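Local coordinates for protein beta-lactamase (Sphaerobacter thermophilus, PDB 4EWF) that probably hydrolyses beta-lactams to substituted beta-amino acids, as a member of the class A beta-lactamase family, at residues A16-A21 with G26-T31; A20-G25 with R41-R46; R199-Y204 with I211-K216; G222-V227 with P247-G252; V241-L246 with Q254-I259. One frame throughout, in Å; residues are numbered along the deposited sequence.

From the N terminus, interaction 1 closes a tight loop where helix 12-22 turns back onto strand 27-33. Interaction 2 shares Ala20 and Ala21 with it and reaches one strand further, to the end of edge strand 39-42, so that the helix is tied to two neighbouring strands. Interaction 3 comes much later and folds the loop after helix 182-192 onto strand 212-220, at the other edge of the same five-stranded sheet. Interactions 4 and 5 cross, their segments alternating along the chain, and both lay helix 249-266 on the sheet: 4 on strand 223-232, 5 on strand 235-244. Interactions 1 and 5 meet where Ala21 touches Ala255.

Interaction 1 (A16-A21 with G26-T31); sequences AAVAAA and GTVGAT
Val28 projects from the strand toward the helix and meets two side chains one turn apart, Val18 and Ala21. The two valines meet at a slant: Val18 sends its CG1 branch past the base of the other side chain, 4.2 Å from Val28 CB. That branch stands opposite the backbone N of Val18 (chi1 169°), which brings it up against the strand residue, although the CB itself leaves the backbone to one side of the strand. Val28 has nearly the same torsion, 171°, and its CG2 methyl, lying on the side of its own backbone N, turns to the end of the helix segment. There it comes 3.7 Å from Ala21 CB, a methyl-to-methyl touch and the tighter of the two contacts. Val28 is thus held by a branched side chain at its base and a small one at its tip.

At the end where helix and strand are joined, the backbones are linked through a water. It donates to Ala21 O, 2.7 Å away, and accepts from Gly26 N at the same distance, so that a helix carbonyl and the amide just before the strand are satisfied together. Ile259 of helix 249-266 touches both Val18 and Val28 and extends the apolar cluster, while Ala21 rests on Ala255 of that helix.

The direct contact is therefore purely apolar, and its strength should come from removing methyl groups from solvent, while the water gives both backbone groups a polar partner where the chain turns.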
# COMPACT_ATOMS: atom_id res chain seq x y z
N ALA A 16 19.71 -11.63 -2.07
CA ALA A 16 19.89 -12.12 -3.44
C ALA A 16 18.73 -11.73 -4.36
O ALA A 16 18.95 -11.40 -5.53
CB ALA A 16 20.07 -13.65 -3.46
N ALA A 17 17.50 -11.81 -3.85
CA ALA A 17 16.33 -11.43 -4.64
C ALA A 17 16.40 -9.94 -5.00
O ALA A 17 16.06 -9.52 -6.11
CB ALA A 17 15.04 -11.73 -3.85
N VAL A 18 16.82 -9.13 -4.03
CA VAL A 18 16.97 -7.70 -4.25
C VAL A 18 18.04 -7.45 -5.31
O VAL A 18 17.82 -6.69 -6.26
CB VAL A 18 17.32 -6.95 -2.94
CG1 VAL A 18 17.75 -5.49 -3.21
CG2 VAL A 18 16.13 -6.98 -1.99
N ALA A 19 19.18 -8.11 -5.17
CA ALA A 19 20.29 -7.90 -6.10
C ALA A 19 19.88 -8.26 -7.52
O ALA A 19 20.22 -7.56 -8.47
CB ALA A 19 21.53 -8.71 -5.67
N ALA A 20 19.13 -9.35 -7.68
CA ALA A 20 18.67 -9.75 -9.00
C ALA A 20 17.70 -8.72 -9.57
O ALA A 20 17.69 -8.48 -10.77
CB ALA A 20 18.02 -11.13 -8.95
N ALA A 21 16.86 -8.14 -8.72
CA ALA A 21 15.89 -7.17 -9.19
C ALA A 21 16.60 -5.91 -9.71
O ALA A 21 16.16 -5.27 -10.65
CB ALA A 21 14.90 -6.82 -8.08
N GLY A 26 17.82 -0.80 -12.32
CA GLY A 26 16.77 -0.19 -11.53
C GLY A 26 17.10 -0.18 -10.04
O GLY A 26 18.18 -0.60 -9.63
N THR A 27 16.16 0.28 -9.23
CA THR A 27 16.38 0.40 -7.79
C THR A 27 15.25 -0.23 -7.00
O THR A 27 14.08 -0.07 -7.35
CB THR A 27 16.50 1.90 -7.38
OG1 THR A 27 17.63 2.47 -8.05
CG2 THR A 27 16.68 2.06 -5.86
N VAL A 28 15.60 -0.91 -5.92
CA VAL A 28 14.61 -1.47 -4.99
C VAL A 28 14.77 -0.82 -3.61
O VAL A 28 15.88 -0.55 -3.16
CB VAL A 28 14.79 -3.02 -4.86
CG1 VAL A 28 13.92 -3.60 -3.73
CG2 VAL A 28 14.47 -3.70 -6.20
N GLY A 29 13.65 -0.54 -2.96
CA GLY A 29 13.65 -0.15 -1.55
C GLY A 29 12.76 -1.16 -0.85
O GLY A 29 11.66 -1.46 -1.33
N ALA A 30 13.22 -1.70 0.27
CA ALA A 30 12.47 -2.73 0.98
C ALA A 30 12.71 -2.64 2.47
O ALA A 30 13.85 -2.54 2.93
CB ALA A 30 12.87 -4.12 0.49
N THR A 31 11.62 -2.67 3.22
CA THR A 31 11.67 -2.79 4.66
C THR A 31 10.70 -3.91 5.02
O THR A 31 9.52 -3.84 4.71
CB THR A 31 11.26 -1.46 5.34
OG1 THR A 31 12.22 -0.45 5.02
CG2 THR A 31 11.21 -1.61 6.86
O HOH W 1 16.95 -3.40 -12.46

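Interaction 2 (A20-G25 with R41-R46); sequences AAEATG and RHNGDR
Glu22 and His42 reach for each other from opposite directions and form the close part of this small contact. His42 NE2 donates to Glu22 OE2 over 3.0 Å with an N-H...O angle of 155°. The oxygen lies near the imidazole plane, at the ring edge, but the donor approaches it from above the carboxylate plane, and the two planes are turned 61° apart. The extended Glu22 and the ring of His42 together bridge the 11.5 Å between Glu22 CA and His42 CA. OE2 has a second donor, the backbone N of Val28, so one oxygen is gripped twice. The carboxylate may in turn stabilise a positive charge on the imidazole.

Around this bond the contact thins out quickly. Asn43 ND2 comes within 3.8 Å of Glu22 OE2, yet its hydrogen bond goes to Val28 O. The guanidinium of Arg46 adds an opposite charge, its NH2 standing 6.6 Å from Glu22 OE2.

Both segments bend into type I turns here, Glu22 to Gly25 and Asn43 to Arg46, close to the protein surface. Strand 27-33 runs beside strand 39-42 in the sheet, and Glu22, reaching across from helix 12-22, ties the two strands together.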
# COMPACT_ATOMS: atom_id res chain seq x y z
N ALA A 20 19.13 -9.35 -7.68
CA ALA A 20 18.67 -9.75 -9.00
C ALA A 20 17.70 -8.72 -9.57
O ALA A 20 17.69 -8.48 -10.77
CB ALA A 20 18.02 -11.13 -8.95
N ALA A 21 16.86 -8.14 -8.72
CA ALA A 21 15.89 -7.17 -9.19
C ALA A 21 16.60 -5.91 -9.71
O ALA A 21 16.16 -5.27 -10.65
CB ALA A 21 14.90 -6.82 -8.08
N GLU A 22 17.72 -5.58 -9.08
CA GLU A 22 18.46 -4.36 -9.42
C GLU A 22 19.51 -4.55 -10.51
O GLU A 22 20.16 -3.59 -10.94
CB GLU A 22 19.12 -3.78 -8.17
CG GLU A 22 18.14 -3.35 -7.11
CD GLU A 22 18.82 -2.69 -5.92
OE1 GLU A 22 19.96 -3.09 -5.59
OE2 GLU A 22 18.22 -1.76 -5.32
N ALA A 23 19.69 -5.79 -10.95
CA ALA A 23 20.77 -6.12 -11.86
C ALA A 23 20.71 -5.36 -13.19
O ALA A 23 21.75 -5.10 -13.79
CB ALA A 23 20.82 -7.63 -12.10
N THR A 24 19.51 -5.01 -13.66
CA THR A 24 19.43 -4.28 -14.93
C THR A 24 19.47 -2.75 -14.76
O THR A 24 19.23 -2.02 -15.72
CB THR A 24 18.20 -4.70 -15.77
OG1 THR A 24 17.01 -4.62 -14.98
CG2 THR A 24 18.38 -6.13 -16.28
N GLY A 25 19.78 -2.28 -13.56
CA GLY A 25 20.02 -0.87 -13.36
C GLY A 25 18.93 -0.12 -12.60
O GLY A 25 19.10 1.05 -12.27
N ARG A 41 16.28 -4.23 5.96
CA ARG A 41 16.21 -2.93 5.29
C ARG A 41 17.20 -2.88 4.14
O ARG A 41 18.38 -3.22 4.29
CB ARG A 41 16.52 -1.78 6.27
CG ARG A 41 15.50 -1.58 7.38
CD ARG A 41 15.73 -0.26 8.15
NE ARG A 41 15.16 -0.35 9.50
CZ ARG A 41 13.93 0.03 9.82
NH1 ARG A 41 13.13 0.54 8.90
NH2 ARG A 41 13.50 -0.09 11.06
N HIS A 42 16.71 -2.46 2.98
CA HIS A 42 17.55 -2.15 1.84
C HIS A 42 17.01 -0.85 1.26
O HIS A 42 15.85 -0.80 0.80
CB HIS A 42 17.48 -3.27 0.80
CG HIS A 42 18.22 -2.96 -0.46
ND1 HIS A 42 19.57 -3.23 -0.61
CD2 HIS A 42 17.81 -2.41 -1.63
CE1 HIS A 42 19.95 -2.85 -1.82
NE2 HIS A 42 18.91 -2.35 -2.45
N ASN A 43 17.83 0.20 1.28
CA ASN A 43 17.37 1.54 0.84
C ASN A 43 16.10 1.91 1.60
O ASN A 43 15.15 2.47 1.03
CB ASN A 43 17.09 1.55 -0.66
CG ASN A 43 18.35 1.56 -1.49
OD1 ASN A 43 19.37 2.09 -1.07
ND2 ASN A 43 18.28 0.99 -2.70
N GLY A 44 16.08 1.57 2.88
CA GLY A 44 14.88 1.71 3.68
C GLY A 44 14.43 3.13 3.82
O GLY A 44 13.23 3.38 3.98
N ASP A 45 15.39 4.07 3.78
CA ASP A 45 15.08 5.49 3.96
C ASP A 45 15.19 6.29 2.66
O ASP A 45 15.21 7.53 2.66
CB ASP A 45 15.96 6.12 5.05
CG ASP A 45 17.43 6.12 4.70
OD1 ASP A 45 17.82 5.55 3.65
OD2 ASP A 45 18.21 6.70 5.48
N ARG A 46 15.29 5.57 1.54
CA ARG A 46 15.41 6.22 0.22
C ARG A 46 14.02 6.66 -0.25
O ARG A 46 13.04 5.99 0.01
CB ARG A 46 16.03 5.25 -0.80
CG ARG A 46 16.13 5.84 -2.22
CD ARG A 46 17.10 5.04 -3.11
NE ARG A 46 17.06 5.51 -4.50
CZ ARG A 46 18.06 5.36 -5.38
NH1 ARG A 46 17.91 5.80 -6.63
NH2 ARG A 46 19.19 4.77 -5.02

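Interaction 3 (R199-Y204 with I211-K216); sequences RRIGRY and IRWGSK
Gly202 CA sits over the six-membered ring of Trp213, 3.5 Å from its centroid and 3° off the ring normal, a CH-pi contact. The indole reaches this place because its CG lies between the backbone N and carbonyl carbon (chi1 74°), which swings the ring system over the loop, and chi2 of -84° presents its face to the glycine. Lacking a side chain, Gly202 lets the backbone lie directly on the ring.

Ile201 flanks the same tryptophan obliquely, with CG2 4.3 Å from Trp213 CE3. Its CG1 branch continues extended, bringing CD1 to 4.0 Å from Ser215 CB. The serine OG, likewise between its backbone N and carbonyl carbon, lies in the indole plane at its edge and bonds to Asp226 OD1; the other oxygen of that carboxylate accepts from Ile201 N. Asp226 of the adjacent strand thus holds both segments, and helps fix the rotation of the serine.

Lys216 points away from the loop, its NZ bonded to Ser113 OG and paired with a sulfate ion, probably from the crystallisation liquor. It opens a sequence that fits the KTG motif of class A beta-lactamases, carried by the strand edging the active site, and the loop packs on the opposite side.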
# COMPACT_ATOMS: atom_id res chain seq x y z
N ARG A 199 -0.33 -10.46 -7.66
CA ARG A 199 0.90 -10.80 -8.37
C ARG A 199 2.16 -10.28 -7.67
O ARG A 199 3.28 -10.57 -8.11
CB ARG A 199 0.85 -10.24 -9.80
CG ARG A 199 -0.26 -10.84 -10.66
CD ARG A 199 -0.36 -10.10 -11.98
NE ARG A 199 -1.51 -10.54 -12.79
CZ ARG A 199 -2.76 -10.13 -12.57
NH1 ARG A 199 -3.01 -9.30 -11.57
NH2 ARG A 199 -3.75 -10.55 -13.35
N ARG A 200 1.99 -9.51 -6.60
CA ARG A 200 3.16 -8.93 -5.94
C ARG A 200 3.35 -9.57 -4.56
O ARG A 200 3.77 -10.72 -4.46
CB ARG A 200 3.07 -7.40 -5.91
CG ARG A 200 2.79 -6.82 -7.32
CD ARG A 200 2.67 -5.31 -7.39
NE ARG A 200 2.12 -4.90 -8.68
CZ ARG A 200 1.91 -3.64 -9.07
NH1 ARG A 200 2.22 -2.63 -8.26
NH2 ARG A 200 1.39 -3.40 -10.27
N ILE A 201 3.04 -8.84 -3.49
CA ILE A 201 3.13 -9.43 -2.15
C ILE A 201 2.31 -10.73 -2.12
O ILE A 201 2.71 -11.74 -1.52
CB ILE A 201 2.64 -8.46 -1.06
CG1 ILE A 201 3.69 -7.37 -0.83
CG2 ILE A 201 2.33 -9.21 0.23
CD1 ILE A 201 3.20 -6.20 0.00
N GLY A 202 1.16 -10.71 -2.79
CA GLY A 202 0.27 -11.85 -2.68
C GLY A 202 0.70 -13.12 -3.42
O GLY A 202 0.10 -14.18 -3.24
N ARG A 203 1.72 -13.02 -4.25
CA ARG A 203 1.98 -14.10 -5.19
C ARG A 203 2.29 -15.45 -4.55
O ARG A 203 1.75 -16.49 -4.94
CB ARG A 203 3.07 -13.72 -6.18
CG ARG A 203 3.25 -14.81 -7.21
CD ARG A 203 4.14 -14.35 -8.33
NE ARG A 203 4.66 -15.50 -9.07
CZ ARG A 203 5.46 -15.39 -10.12
NH1 ARG A 203 5.91 -16.49 -10.73
NH2 ARG A 203 5.82 -14.18 -10.56
N TYR A 204 3.16 -15.44 -3.55
CA TYR A 204 3.56 -16.70 -2.95
C TYR A 204 2.97 -16.89 -1.55
O TYR A 204 3.55 -17.58 -0.71
CB TYR A 204 5.09 -16.81 -2.96
CG TYR A 204 5.67 -16.86 -4.35
CD1 TYR A 204 5.59 -18.00 -5.12
CD2 TYR A 204 6.31 -15.75 -4.90
CE1 TYR A 204 6.11 -18.05 -6.40
CE2 TYR A 204 6.83 -15.79 -6.17
CZ TYR A 204 6.74 -16.94 -6.91
OH TYR A 204 7.27 -16.98 -8.18
N ILE A 211 -4.61 -18.37 7.39
CA ILE A 211 -3.70 -17.55 6.59
C ILE A 211 -4.45 -16.40 5.91
O ILE A 211 -5.50 -16.61 5.28
CB ILE A 211 -2.97 -18.39 5.52
CG1 ILE A 211 -2.01 -19.36 6.21
CG2 ILE A 211 -2.23 -17.50 4.53
CD1 ILE A 211 -1.79 -20.63 5.45
N ARG A 212 -3.93 -15.18 6.05
CA ARG A 212 -4.50 -14.00 5.41
C ARG A 212 -3.40 -13.08 4.88
O ARG A 212 -2.26 -13.12 5.36
CB ARG A 212 -5.39 -13.20 6.39
CG ARG A 212 -5.68 -13.91 7.71
CD ARG A 212 -6.64 -13.11 8.58
NE ARG A 212 -7.96 -13.01 7.97
CZ ARG A 212 -8.91 -13.94 8.06
NH1 ARG A 212 -10.08 -13.75 7.47
NH2 ARG A 212 -8.68 -15.07 8.74
N TRP A 213 -3.74 -12.27 3.89
CA TRP A 213 -2.82 -11.23 3.42
C TRP A 213 -3.63 -10.05 2.88
O TRP A 213 -4.79 -10.20 2.49
CB TRP A 213 -1.85 -11.77 2.36
CG TRP A 213 -2.49 -11.99 1.01
CD1 TRP A 213 -3.19 -13.09 0.60
CD2 TRP A 213 -2.46 -11.08 -0.10
NE1 TRP A 213 -3.61 -12.92 -0.71
CE2 TRP A 213 -3.18 -11.69 -1.16
CE3 TRP A 213 -1.91 -9.81 -0.30
CZ2 TRP A 213 -3.36 -11.06 -2.39
CZ3 TRP A 213 -2.08 -9.18 -1.53
CH2 TRP A 213 -2.80 -9.81 -2.56
N GLY A 214 -3.01 -8.88 2.89
CA GLY A 214 -3.64 -7.70 2.32
C GLY A 214 -2.53 -6.78 1.90
O GLY A 214 -1.42 -6.85 2.44
N SER A 215 -2.81 -5.89 0.96
CA SER A 215 -1.80 -4.94 0.54
C SER A 215 -2.43 -3.81 -0.25
O SER A 215 -3.58 -3.90 -0.69
CB SER A 215 -0.73 -5.64 -0.30
OG SER A 215 -1.11 -5.70 -1.67
N LYS A 216 -1.67 -2.73 -0.41
CA LYS A 216 -2.01 -1.70 -1.37
C LYS A 216 -0.85 -1.62 -2.35
O LYS A 216 0.29 -1.33 -1.96
CB LYS A 216 -2.22 -0.32 -0.73
CG LYS A 216 -2.60 0.76 -1.77
CD LYS A 216 -4.00 0.46 -2.32
CE LYS A 216 -4.33 1.30 -3.57
NZ LYS A 216 -3.68 0.77 -4.82

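Interaction 4 (G222-V227 with P247-G252); sequences GVVNDV and PDLHAG
Val224 packs straight onto the backbone of Gly252, in the first turn of helix 249-266, and from CB outward each of its carbons meets the helix. CB lies 3.9 Å from Gly252 CA. The CG1 branch, placed opposite the backbone N by chi1 of -178°, continues along the glycine and comes 3.7 Å from Gly252 C. CG2, beside the backbone N, also stays against Gly252 CA and meets Leu249 CD1 at 4.1 Å.

Leu249 brings that methyl up by its conformation: CB leaves the helix to one side, and the bend at chi2 (66°) turns CD1 back toward the strand, the two side chains crossing at about a right angle. Because Gly252 carries no side chain, the backbones come close, Val224 CA 5.4 Å from Gly252 CA.

The helix start is fixed by Asp248 at the N-cap, whose OD1 accepts from Ala251 N over 2.8 Å. Arg200 lies against both Val224 and Leu249, flanking the contact from the loop before strand 212-220.

This is a helix start resting on a sheet strand through a glycine, part of the alpha/beta domain of the class A beta-lactamase fold, where the C-terminal helix packs against the antiparallel sheet.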
# COMPACT_ATOMS: atom_id res chain seq x y z
N GLY A 222 7.52 3.13 -14.97
CA GLY A 222 8.78 3.00 -14.26
C GLY A 222 8.65 2.78 -12.75
O GLY A 222 9.65 2.81 -12.02
N VAL A 223 7.44 2.55 -12.28
CA VAL A 223 7.22 2.43 -10.84
C VAL A 223 6.32 1.25 -10.48
O VAL A 223 5.17 1.18 -10.93
CB VAL A 223 6.60 3.71 -10.24
CG1 VAL A 223 6.22 3.46 -8.79
CG2 VAL A 223 7.60 4.88 -10.33
N VAL A 224 6.84 0.33 -9.67
CA VAL A 224 6.03 -0.81 -9.21
C VAL A 224 6.23 -1.03 -7.70
O VAL A 224 7.34 -1.36 -7.25
CB VAL A 224 6.35 -2.10 -10.02
CG1 VAL A 224 5.46 -3.29 -9.56
CG2 VAL A 224 6.19 -1.84 -11.52
N ASN A 225 5.18 -0.80 -6.92
CA ASN A 225 5.26 -0.88 -5.46
C ASN A 225 4.17 -1.81 -4.91
O ASN A 225 3.15 -2.03 -5.57
CB ASN A 225 5.06 0.50 -4.78
CG ASN A 225 5.86 1.61 -5.42
OD1 ASN A 225 6.99 1.41 -5.87
ND2 ASN A 225 5.30 2.83 -5.43
N ASP A 226 4.39 -2.34 -3.71
CA ASP A 226 3.34 -3.04 -2.96
C ASP A 226 3.65 -2.94 -1.46
O ASP A 226 4.80 -3.12 -1.04
CB ASP A 226 3.20 -4.50 -3.41
CG ASP A 226 1.81 -5.08 -3.13
OD1 ASP A 226 0.89 -4.32 -2.74
OD2 ASP A 226 1.64 -6.31 -3.29
N VAL A 227 2.65 -2.61 -0.66
CA VAL A 227 2.84 -2.41 0.77
C VAL A 227 1.77 -3.18 1.50
O VAL A 227 0.59 -2.97 1.26
CB VAL A 227 2.71 -0.92 1.16
CG1 VAL A 227 2.65 -0.77 2.69
CG2 VAL A 227 3.84 -0.09 0.55
N PRO A 247 12.89 -3.13 -15.70
CA PRO A 247 12.67 -3.09 -17.15
C PRO A 247 11.21 -2.88 -17.59
O PRO A 247 10.97 -2.21 -18.59
CB PRO A 247 13.19 -4.44 -17.61
CG PRO A 247 14.28 -4.75 -16.62
CD PRO A 247 13.71 -4.29 -15.30
N ASP A 248 10.26 -3.43 -16.85
CA ASP A 248 8.86 -3.32 -17.23
C ASP A 248 7.97 -3.77 -16.08
O ASP A 248 8.47 -4.17 -15.03
CB ASP A 248 8.55 -4.16 -18.50
CG ASP A 248 9.15 -5.57 -18.44
OD1 ASP A 248 9.10 -6.22 -17.36
OD2 ASP A 248 9.68 -6.03 -19.47
N LEU A 249 6.66 -3.68 -16.29
CA LEU A 249 5.71 -4.04 -15.26
C LEU A 249 5.94 -5.48 -14.78
O LEU A 249 5.98 -5.74 -13.58
CB LEU A 249 4.27 -3.87 -15.77
CG LEU A 249 3.18 -4.44 -14.87
CD1 LEU A 249 3.12 -3.68 -13.53
CD2 LEU A 249 1.81 -4.44 -15.60
N HIS A 250 6.09 -6.41 -15.72
CA HIS A 250 6.31 -7.81 -15.36
C HIS A 250 7.52 -7.97 -14.44
O HIS A 250 7.48 -8.71 -13.45
CB HIS A 250 6.53 -8.64 -16.62
CG HIS A 250 7.01 -10.03 -16.34
ND1 HIS A 250 8.35 -10.36 -16.31
CD2 HIS A 250 6.34 -11.17 -16.06
CE1 HIS A 250 8.48 -11.65 -16.03
NE2 HIS A 250 7.27 -12.16 -15.87
N ALA A 251 8.61 -7.27 -14.76
CA ALA A 251 9.82 -7.39 -13.95
C ALA A 251 9.59 -6.84 -12.54
O ALA A 251 10.08 -7.39 -11.55
CB ALA A 251 10.99 -6.69 -14.63
N GLY A 252 8.86 -5.74 -12.45
CA GLY A 252 8.55 -5.15 -11.16
C GLY A 252 7.72 -6.09 -10.29
O GLY A 252 8.04 -6.32 -9.12

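Interaction 5 (V241-L246 with Q254-I259); sequences VFTENL and QAIGDI
Val241 and Ile256 bury more surface than any other residues of this contact, in which the C-terminal helix packs on the sheet of the alpha/beta domain of the class A beta-lactamase fold. Strand 241-244 and helix 254-259 run roughly antiparallel, 148° between their directions, with the axes of these segments 9.3 Å apart at closest approach. A short connection lets the helix double back across the face of the strand just before it.

The side chains of Val241 and Ile256 run alongside one another, pointing opposite ways, and touch where Val241 CG1 meets Ile256 CG1 at 3.8 Å. That isoleucine carbon stands opposite its own carbonyl carbon (chi1 -61°), which brings CG1 up to the strand, where it also meets Thr243 CG2 at 4.0 Å; beyond it the chain leads toward Val224 of the adjacent strand. Thr243 turns its methyl to the helix, while its hydroxyl bonds to Val224 O.

Val241 has a second neighbour one helical turn on, its CG2 branch 4.2 Å from Ile259 CG2. Ile259 continues on to Val18 and Val28, so three elements share this apolar layer: helix 249-266, helix 12-22 and the sheet.

Beyond the end of the strand, Leu246 points back toward the first helical turn of the segment, its CD1 methyl resting 3.8 Å from Ala255 CB.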
# COMPACT_ATOMS: atom_id res chain seq x y z
N VAL A 241 7.71 -2.79 -0.18
CA VAL A 241 8.70 -2.82 -1.25
C VAL A 241 8.34 -1.82 -2.32
O VAL A 241 7.21 -1.80 -2.80
CB VAL A 241 8.79 -4.23 -1.87
CG1 VAL A 241 9.78 -4.24 -3.04
CG2 VAL A 241 9.21 -5.23 -0.80
N PHE A 242 9.30 -0.96 -2.65
CA PHE A 242 9.16 0.01 -3.73
C PHE A 242 10.17 -0.31 -4.80
O PHE A 242 11.31 -0.64 -4.50
CB PHE A 242 9.36 1.44 -3.18
CG PHE A 242 8.25 1.88 -2.27
CD1 PHE A 242 7.28 2.76 -2.72
CD2 PHE A 242 8.13 1.35 -0.99
CE1 PHE A 242 6.23 3.16 -1.88
CE2 PHE A 242 7.08 1.73 -0.14
CZ PHE A 242 6.12 2.64 -0.60
N THR A 243 9.75 -0.23 -6.07
CA THR A 243 10.73 -0.45 -7.14
C THR A 243 10.60 0.63 -8.20
O THR A 243 9.52 1.13 -8.48
CB THR A 243 10.64 -1.85 -7.82
OG1 THR A 243 9.61 -1.85 -8.82
CG2 THR A 243 10.40 -2.98 -6.80
N GLU A 244 11.73 0.96 -8.80
CA GLU A 244 11.81 2.08 -9.71
C GLU A 244 12.74 1.73 -10.86
O GLU A 244 13.85 1.22 -10.66
CB GLU A 244 12.34 3.26 -8.88
CG GLU A 244 12.84 4.45 -9.58
CD GLU A 244 13.38 5.47 -8.58
OE1 GLU A 244 12.62 5.84 -7.66
OE2 GLU A 244 14.56 5.86 -8.68
N ASN A 245 12.28 2.00 -12.08
CA ASN A 245 13.09 1.78 -13.27
C ASN A 245 13.53 0.35 -13.54
O ASN A 245 14.55 0.14 -14.20
CB ASN A 245 14.33 2.69 -13.25
CG ASN A 245 13.95 4.15 -13.21
OD1 ASN A 245 13.02 4.57 -13.91
ND2 ASN A 245 14.63 4.92 -12.37
N LEU A 246 12.80 -0.64 -13.02
CA LEU A 246 13.00 -2.01 -13.52
C LEU A 246 12.57 -2.04 -14.98
O LEU A 246 11.95 -1.10 -15.47
CB LEU A 246 12.22 -3.03 -12.68
CG LEU A 246 12.52 -3.10 -11.17
CD1 LEU A 246 12.22 -4.49 -10.61
CD2 LEU A 246 13.93 -2.71 -10.88
N GLN A 254 7.35 -9.38 -10.60
CA GLN A 254 8.14 -10.57 -10.28
C GLN A 254 9.13 -10.32 -9.14
O GLN A 254 9.33 -11.17 -8.26
CB GLN A 254 8.87 -11.08 -11.53
CG GLN A 254 9.75 -12.29 -11.30
CD GLN A 254 9.39 -13.44 -12.22
OE1 GLN A 254 8.58 -14.30 -11.87
NE2 GLN A 254 9.99 -13.44 -13.41
N ALA A 255 9.77 -9.16 -9.15
CA ALA A 255 10.74 -8.81 -8.12
C ALA A 255 10.09 -8.76 -6.74
O ALA A 255 10.62 -9.31 -5.78
CB ALA A 255 11.40 -7.46 -8.43
N ILE A 256 8.95 -8.09 -6.63
CA ILE A 256 8.26 -8.01 -5.35
C ILE A 256 7.83 -9.40 -4.88
O ILE A 256 8.02 -9.73 -3.72
CB ILE A 256 7.06 -7.04 -5.39
CG1 ILE A 256 7.55 -5.63 -5.74
CG2 ILE A 256 6.36 -7.03 -4.03
CD1 ILE A 256 6.46 -4.59 -6.03
N GLY A 257 7.27 -10.20 -5.78
CA GLY A 257 6.89 -11.56 -5.42
C GLY A 257 8.07 -12.39 -4.91
O GLY A 257 7.95 -13.10 -3.90
N ASP A 258 9.21 -12.29 -5.60
CA ASP A 258 10.42 -13.06 -5.22
C ASP A 258 11.01 -12.60 -3.89
O ASP A 258 11.47 -13.40 -3.07
CB ASP A 258 11.49 -12.94 -6.31
CG ASP A 258 11.16 -13.75 -7.56
OD1 ASP A 258 10.29 -14.65 -7.49
OD2 ASP A 258 11.76 -13.50 -8.63
N ILE A 259 11.05 -11.29 -3.70
CA ILE A 259 11.56 -10.75 -2.44
C ILE A 259 10.66 -11.21 -1.26
O ILE A 259 11.16 -11.64 -0.21
CB ILE A 259 11.61 -9.22 -2.52
CG1 ILE A 259 12.76 -8.79 -3.44
CG2 ILE A 259 11.75 -8.60 -1.13
CD1 ILE A 259 12.68 -7.30 -3.89